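Local coordinates for De novo designed protein CA01 (Synthetic construct, PDB 5E6G), which has no known natural function, being a computationally designed, all-helical protein built by strategies inspired by evolution, at residues E28-A33 with E122-Q127; A33-L38 with E69-L74. One frame throughout, in Å; residues are numbered along the deposited sequence.

Contact 1 (E28-A33 with E122-Q127); sequences EEIRQA and EEFARQ
I30 meets F124 where helix 24-50 passes helix 121-130, and the apolar side chains do the work. The CD1 methyl of I30 reaches CD1 of the F124 ring at 3.5 Å, with ring atom CE1 next along; the approach is slanting. I30 CG1 lies anti to the carbonyl carbon (chi1 -66°), and the chain runs on extended, which carries CD1 out to the phenyl group although CB itself does not point across. The second branch, CG2, lies 4.2 Å from A125 CB. Cutting I30 back to an alanine would probably open a gap beside the F124 ring, which also rests on I80 and V84 of helix 80-93 and on L110 and L114 of helix 97-115.

Close backbone approach comes with the two alanines. A33 CB touches A125 CB at 3.6 Å and E122 CA at 3.8 Å, methyl against the neighbouring helix. Because A33 carries only a methyl, its CA comes within 5.2 Å of E122 CA, and the axes of the two short segments approach to 8.3 Å.

No hydrogen bond joins 28-33 to 122-127 directly; the polar side chains pair largely within their own helices, apart from R126 NH1, which is hydrogen-bonded to Q40 OE1 of helix 24-50. R31 NH2 gives a salt-bridged hydrogen bond of 2.6 Å to E28 OE1, bent to 134° at the hydrogen and tilted from the guanidinium plane. E122 OE2 sits in plane at the edge of the R126 guanidinium, 3.7 Å from R126 NE, a long salt bridge.

This is a close helix-helix crossing at -47°, with small alanines at the near point, by which the last helix of an all-helical bundle is laid on the first, with I30 and F124 reaching into the core.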
loop_
_atom_site.group_PDB
_atom_site.type_symbol
_atom_site.label_atom_id
_atom_site.label_comp_id
_atom_site.label_asym_id
_atom_site.label_seq_id
_atom_site.Cartn_x
_atom_site.Cartn_y
_atom_site.Cartn_z
ATOM N N GLU A 28 -1.636 -14.067 3.071
ATOM C CA GLU A 28 -0.268 -14.354 3.495
ATOM C C GLU A 28 0.741 -13.871 2.457
ATOM O O GLU A 28 1.775 -13.300 2.805
ATOM C CB GLU A 28 -0.093 -15.855 3.751
ATOM C CG GLU A 28 1.329 -16.279 4.109
ATOM C CD GLU A 28 1.863 -15.577 5.345
ATOM O OE1 GLU A 28 1.049 -15.110 6.169
ATOM O OE2 GLU A 28 3.101 -15.493 5.493
ATOM N N GLU A 29 0.438 -14.104 1.183
ATOM C CA GLU A 29 1.297 -13.648 0.094
ATOM C C GLU A 29 1.421 -12.127 0.086
ATOM O O GLU A 29 2.512 -11.585 -0.091
ATOM C CB GLU A 29 0.756 -14.126 -1.256
ATOM C CG GLU A 29 0.938 -15.613 -1.517
ATOM C CD GLU A 29 0.347 -16.048 -2.846
ATOM O OE1 GLU A 29 0.117 -15.178 -3.713
ATOM O OE2 GLU A 29 0.108 -17.261 -3.024
ATOM N N ILE A 30 0.295 -11.447 0.280
ATOM C CA ILE A 30 0.265 -9.989 0.262
ATOM C C ILE A 30 1.042 -9.413 1.446
ATOM O O ILE A 30 1.758 -8.424 1.296
ATOM C CB ILE A 30 -1.190 -9.460 0.275
ATOM C CG1 ILE A 30 -1.897 -9.861 -1.021
ATOM C CG2 ILE A 30 -1.221 -7.938 0.439
ATOM C CD1 ILE A 30 -3.387 -9.590 -1.035
ATOM N N ARG A 31 0.902 -10.030 2.616
ATOM C CA ARG A 31 1.627 -9.578 3.801
ATOM C C ARG A 31 3.133 -9.730 3.607
ATOM O O ARG A 31 3.915 -8.887 4.046
ATOM C CB ARG A 31 1.183 -10.353 5.045
ATOM C CG ARG A 31 -0.178 -9.941 5.591
ATOM C CD ARG A 31 -0.384 -10.453 7.009
ATOM N NE ARG A 31 -0.303 -11.911 7.097
ATOM C CZ ARG A 31 -1.341 -12.735 6.988
ATOM N NH1 ARG A 31 -2.564 -12.263 6.781
ATOM N NH2 ARG A 31 -1.155 -14.045 7.088
ATOM N N GLN A 32 3.530 -10.816 2.951
ATOM C CA GLN A 32 4.937 -11.066 2.665
ATOM C C GLN A 32 5.464 -10.077 1.632
ATOM O O GLN A 32 6.580 -9.575 1.753
ATOM C CB GLN A 32 5.132 -12.500 2.175
ATOM C CG GLN A 32 5.003 -13.542 3.272
ATOM C CD GLN A 32 4.884 -14.953 2.731
ATOM O OE1 GLN A 32 4.813 -15.162 1.521
ATOM N NE2 GLN A 32 4.857 -15.930 3.630
ATOM N N ALA A 33 4.651 -9.800 0.616
ATOM C CA ALA A 33 5.004 -8.814 -0.397
ATOM C C ALA A 33 5.145 -7.435 0.236
ATOM O O ALA A 33 6.036 -6.671 -0.118
ATOM C CB ALA A 33 3.964 -8.788 -1.501
ATOM N N GLU A 122 1.607 -10.507 -4.885
ATOM C CA GLU A 122 2.714 -9.565 -4.996
ATOM C C GLU A 122 2.323 -8.373 -5.859
ATOM O O GLU A 122 2.548 -7.227 -5.478
ATOM C CB GLU A 122 3.952 -10.249 -5.578
ATOM C CG GLU A 122 5.187 -9.360 -5.606
ATOM C CD GLU A 122 6.419 -10.082 -6.114
ATOM O OE1 GLU A 122 6.309 -11.275 -6.468
ATOM O OE2 GLU A 122 7.498 -9.457 -6.157
ATOM N N GLU A 123 1.741 -8.651 -7.023
ATOM C CA GLU A 123 1.254 -7.604 -7.918
ATOM C C GLU A 123 0.249 -6.705 -7.211
ATOM O O GLU A 123 0.313 -5.480 -7.314
ATOM C CB GLU A 123 0.607 -8.211 -9.163
ATOM C CG GLU A 123 1.583 -8.845 -10.139
ATOM C CD GLU A 123 0.884 -9.459 -11.338
ATOM O OE1 GLU A 123 0.332 -10.572 -11.203
ATOM O OE2 GLU A 123 0.879 -8.826 -12.415
ATOM N N PHE A 124 -0.684 -7.331 -6.501
ATOM C CA PHE A 124 -1.685 -6.613 -5.723
ATOM C C PHE A 124 -1.018 -5.647 -4.753
ATOM O O PHE A 124 -1.367 -4.469 -4.698
ATOM C CB PHE A 124 -2.576 -7.600 -4.961
ATOM C CG PHE A 124 -3.625 -6.941 -4.109
ATOM C CD1 PHE A 124 -3.332 -6.526 -2.821
ATOM C CD2 PHE A 124 -4.907 -6.745 -4.595
ATOM C CE1 PHE A 124 -4.296 -5.920 -2.038
ATOM C CE2 PHE A 124 -5.876 -6.140 -3.815
ATOM C CZ PHE A 124 -5.570 -5.728 -2.535
ATOM N N ALA A 125 -0.051 -6.152 -3.996
ATOM C CA ALA A 125 0.635 -5.348 -2.992
ATOM C C ALA A 125 1.365 -4.165 -3.620
ATOM O O ALA A 125 1.247 -3.036 -3.148
ATOM C CB ALA A 125 1.610 -6.211 -2.205
ATOM N N ARG A 126 2.114 -4.425 -4.687
ATOM C CA ARG A 126 2.921 -3.387 -5.322
ATOM C C ARG A 126 2.060 -2.288 -5.932
ATOM O O ARG A 126 2.269 -1.106 -5.663
ATOM C CB ARG A 126 3.823 -3.995 -6.395
ATOM C CG ARG A 126 4.896 -4.902 -5.832
ATOM C CD ARG A 126 6.052 -5.085 -6.794
ATOM N NE ARG A 126 7.161 -5.785 -6.152
ATOM C CZ ARG A 126 8.039 -5.207 -5.337
ATOM N NH1 ARG A 126 7.945 -3.912 -5.059
ATOM N NH2 ARG A 126 9.014 -5.925 -4.799
ATOM N N GLN A 127 1.089 -2.679 -6.747
ATOM C CA GLN A 127 0.231 -1.715 -7.424
ATOM C C GLN A 127 -0.636 -0.932 -6.441
ATOM O O GLN A 127 -0.955 0.234 -6.676
ATOM C CB GLN A 127 -0.647 -2.426 -8.453
ATOM C CG GLN A 127 0.141 -2.948 -9.644
ATOM C CD GLN A 127 -0.714 -3.711 -10.630
ATOM O OE1 GLN A 127 -1.889 -3.398 -10.826
ATOM N NE2 GLN A 127 -0.129 -4.725 -11.257
#

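Contact 2 (A33-L38 with E69-L74)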
loop_
_atom_site.group_PDB
_atom_site.type_symbol
_atom_site.label_atom_id
_atom_site.label_comp_id
_atom_site.label_asym_id
_atom_site.label_seq_id
_atom_site.Cartn_x
_atom_site.Cartn_y
_atom_site.Cartn_z
ATOM N N ALA A 33 4.651 -9.800 0.616
ATOM C CA ALA A 33 5.004 -8.814 -0.397
ATOM C C ALA A 33 5.145 -7.435 0.236
ATOM O O ALA A 33 6.036 -6.671 -0.118
ATOM C CB ALA A 33 3.964 -8.788 -1.501
ATOM N N LEU A 34 4.264 -7.124 1.179
ATOM C CA LEU A 34 4.295 -5.829 1.851
ATOM C C LEU A 34 5.533 -5.681 2.734
ATOM O O LEU A 34 6.025 -4.570 2.936
ATOM C CB LEU A 34 3.028 -5.634 2.684
ATOM C CG LEU A 34 1.756 -5.341 1.884
ATOM C CD1 LEU A 34 0.522 -5.604 2.731
ATOM C CD2 LEU A 34 1.760 -3.906 1.368
ATOM N N GLU A 35 6.031 -6.796 3.259
ATOM C CA GLU A 35 7.223 -6.771 4.105
ATOM C C GLU A 35 8.438 -6.260 3.340
ATOM O O GLU A 35 9.152 -5.378 3.817
ATOM C CB GLU A 35 7.521 -8.161 4.671
ATOM C CG GLU A 35 6.899 -8.425 6.030
ATOM C CD GLU A 35 7.434 -9.689 6.676
ATOM O OE1 GLU A 35 8.487 -9.616 7.344
ATOM O OE2 GLU A 35 6.802 -10.755 6.515
ATOM N N LYS A 36 8.673 -6.817 2.155
ATOM C CA LYS A 36 9.823 -6.422 1.350
ATOM C C LYS A 36 9.617 -5.018 0.784
ATOM O O LYS A 36 10.566 -4.245 0.673
ATOM C CB LYS A 36 10.072 -7.435 0.225
ATOM C CG LYS A 36 9.174 -7.281 -0.991
ATOM C CD LYS A 36 8.860 -8.626 -1.626
ATOM C CE LYS A 36 8.091 -8.465 -2.930
ATOM N NZ LYS A 36 7.091 -7.360 -2.875
ATOM N N ILE A 37 8.371 -4.693 0.445
ATOM C CA ILE A 37 8.022 -3.369 -0.065
ATOM C C ILE A 37 8.378 -2.284 0.948
ATOM O O ILE A 37 8.941 -1.251 0.589
ATOM C CB ILE A 37 6.515 -3.281 -0.411
ATOM C CG1 ILE A 37 6.230 -4.023 -1.715
ATOM C CG2 ILE A 37 6.064 -1.826 -0.551
ATOM C CD1 ILE A 37 4.750 -4.236 -2.005
ATOM N N LEU A 38 8.035 -2.523 2.211
ATOM C CA LEU A 38 8.357 -1.588 3.282
ATOM C C LEU A 38 9.864 -1.405 3.401
ATOM O O LEU A 38 10.345 -0.317 3.709
ATOM C CB LEU A 38 7.783 -2.078 4.613
ATOM C CG LEU A 38 6.280 -1.877 4.810
ATOM C CD1 LEU A 38 5.739 -2.861 5.834
ATOM C CD2 LEU A 38 5.986 -0.444 5.233
ATOM N N GLU A 69 0.025 0.077 7.405
ATOM C CA GLU A 69 -1.336 -0.103 7.893
ATOM C C GLU A 69 -2.020 -1.275 7.194
ATOM O O GLU A 69 -2.728 -2.057 7.829
ATOM C CB GLU A 69 -2.147 1.178 7.692
ATOM C CG GLU A 69 -3.593 1.092 8.166
ATOM C CD GLU A 69 -3.717 0.901 9.669
ATOM O OE1 GLU A 69 -2.686 0.954 10.377
ATOM O OE2 GLU A 69 -4.854 0.700 10.142
ATOM N N ALA A 70 -1.811 -1.391 5.886
ATOM C CA ALA A 70 -2.368 -2.501 5.124
ATOM C C ALA A 70 -1.862 -3.820 5.687
ATOM O O ALA A 70 -2.616 -4.784 5.831
ATOM C CB ALA A 70 -2.006 -2.376 3.656
ATOM N N TYR A 71 -0.576 -3.848 6.013
ATOM C CA TYR A 71 0.051 -5.037 6.569
ATOM C C TYR A 71 -0.585 -5.460 7.896
ATOM O O TYR A 71 -0.943 -6.628 8.067
ATOM C CB TYR A 71 1.550 -4.798 6.761
ATOM C CG TYR A 71 2.251 -5.916 7.496
ATOM C CD1 TYR A 71 2.358 -5.896 8.881
ATOM C CD2 TYR A 71 2.800 -6.988 6.811
ATOM C CE1 TYR A 71 2.993 -6.911 9.567
ATOM C CE2 TYR A 71 3.442 -8.016 7.489
ATOM C CZ TYR A 71 3.535 -7.973 8.867
ATOM O OH TYR A 71 4.174 -8.997 9.541
ATOM N N ARG A 72 -0.719 -4.522 8.832
ATOM C CA ARG A 72 -1.197 -4.861 10.170
ATOM C C ARG A 72 -2.664 -5.286 10.142
ATOM O O ARG A 72 -3.089 -6.121 10.943
ATOM C CB ARG A 72 -0.994 -3.686 11.141
ATOM C CG ARG A 72 -1.924 -2.482 10.966
ATOM C CD ARG A 72 -2.436 -1.953 12.309
ATOM N NE ARG A 72 -3.804 -2.394 12.596
ATOM C CZ ARG A 72 -4.216 -2.920 13.749
ATOM N NH1 ARG A 72 -3.376 -3.088 14.765
ATOM N NH2 ARG A 72 -5.484 -3.279 13.889
ATOM N N LEU A 73 -3.429 -4.719 9.215
ATOM C CA LEU A 73 -4.837 -5.070 9.071
ATOM C C LEU A 73 -4.981 -6.525 8.646
ATOM O O LEU A 73 -5.800 -7.263 9.194
ATOM C CB LEU A 73 -5.523 -4.148 8.062
ATOM C CG LEU A 73 -5.829 -2.737 8.567
ATOM C CD1 LEU A 73 -6.173 -1.816 7.410
ATOM C CD2 LEU A 73 -6.961 -2.762 9.591
ATOM N N LEU A 74 -4.172 -6.937 7.675
ATOM C CA LEU A 74 -4.182 -8.319 7.212
ATOM C C LEU A 74 -3.656 -9.269 8.289
ATOM O O LEU A 74 -4.089 -10.420 8.374
ATOM C CB LEU A 74 -3.349 -8.462 5.938
ATOM C CG LEU A 74 -3.877 -7.745 4.693
ATOM C CD1 LEU A 74 -2.901 -7.913 3.537
ATOM C CD2 LEU A 74 -5.257 -8.258 4.304
#
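L34 points its CB at helix 54-75 and lays one methyl, CD1, against the backbone of that helix, 3.9 Å from Y71 N. The same methyl lies 4.2 Å from A70 CB and equally far from L74 CD1, so a single branch of the leucine touches A70, Y71 and L74, residues spanning one turn of helix 54-75. Its CG stands anti to the carbonyl carbon, which swings the isobutyl group across to the partner.

Y71 answers from the other side. With CG anti to the backbone N (chi1 173°), its ring extends toward helix 24-50, where L34 CB comes up at the ring edge, near its plane. Farther out, E35 CG touches Y71 CE2 at 3.8 Å, the two side chains slanting past one another with carboxylate and ring planes 65° apart; here the glutamate offers its aliphatic part to the ring. L34 also reaches V129 of helix 121-130, and L74 packs on I80 and A83 of helix 80-93, which ties this pair into the rest of the core.

The helices run nearly antiparallel, 153° between directions, with the axes of the two short segments 10.0 Å apart, a wider spacing filled by leucine and tyrosine. No hydrogen bond spans these segments: the chemistry is apolar inside and amphipathic at the margin, implying cohesion by burial and shape, with the glutamate's methylene resting obliquely against the tyrosine ring.

Contacts 1 and 2 occupy consecutive turns of helix 24-50, their centres about 8 Å apart. A33 belongs to both ranges but of the two partner segments touches only 122-127, while L34 points at helix 54-75. Along the chain, the 69-74 segment falls between the two segments of contact 1. The two contacts join in the core, where I30 CG2 lies 3.5 Å from L74 CD1. At the other junction K36 NZ donates to A33 O and stands 3.1 Å from R126 NH2, a close pair of like charges probably eased by E122, with which K36 makes a weak, long ion pair. No ligand or active site is known here; both contacts build the bundle.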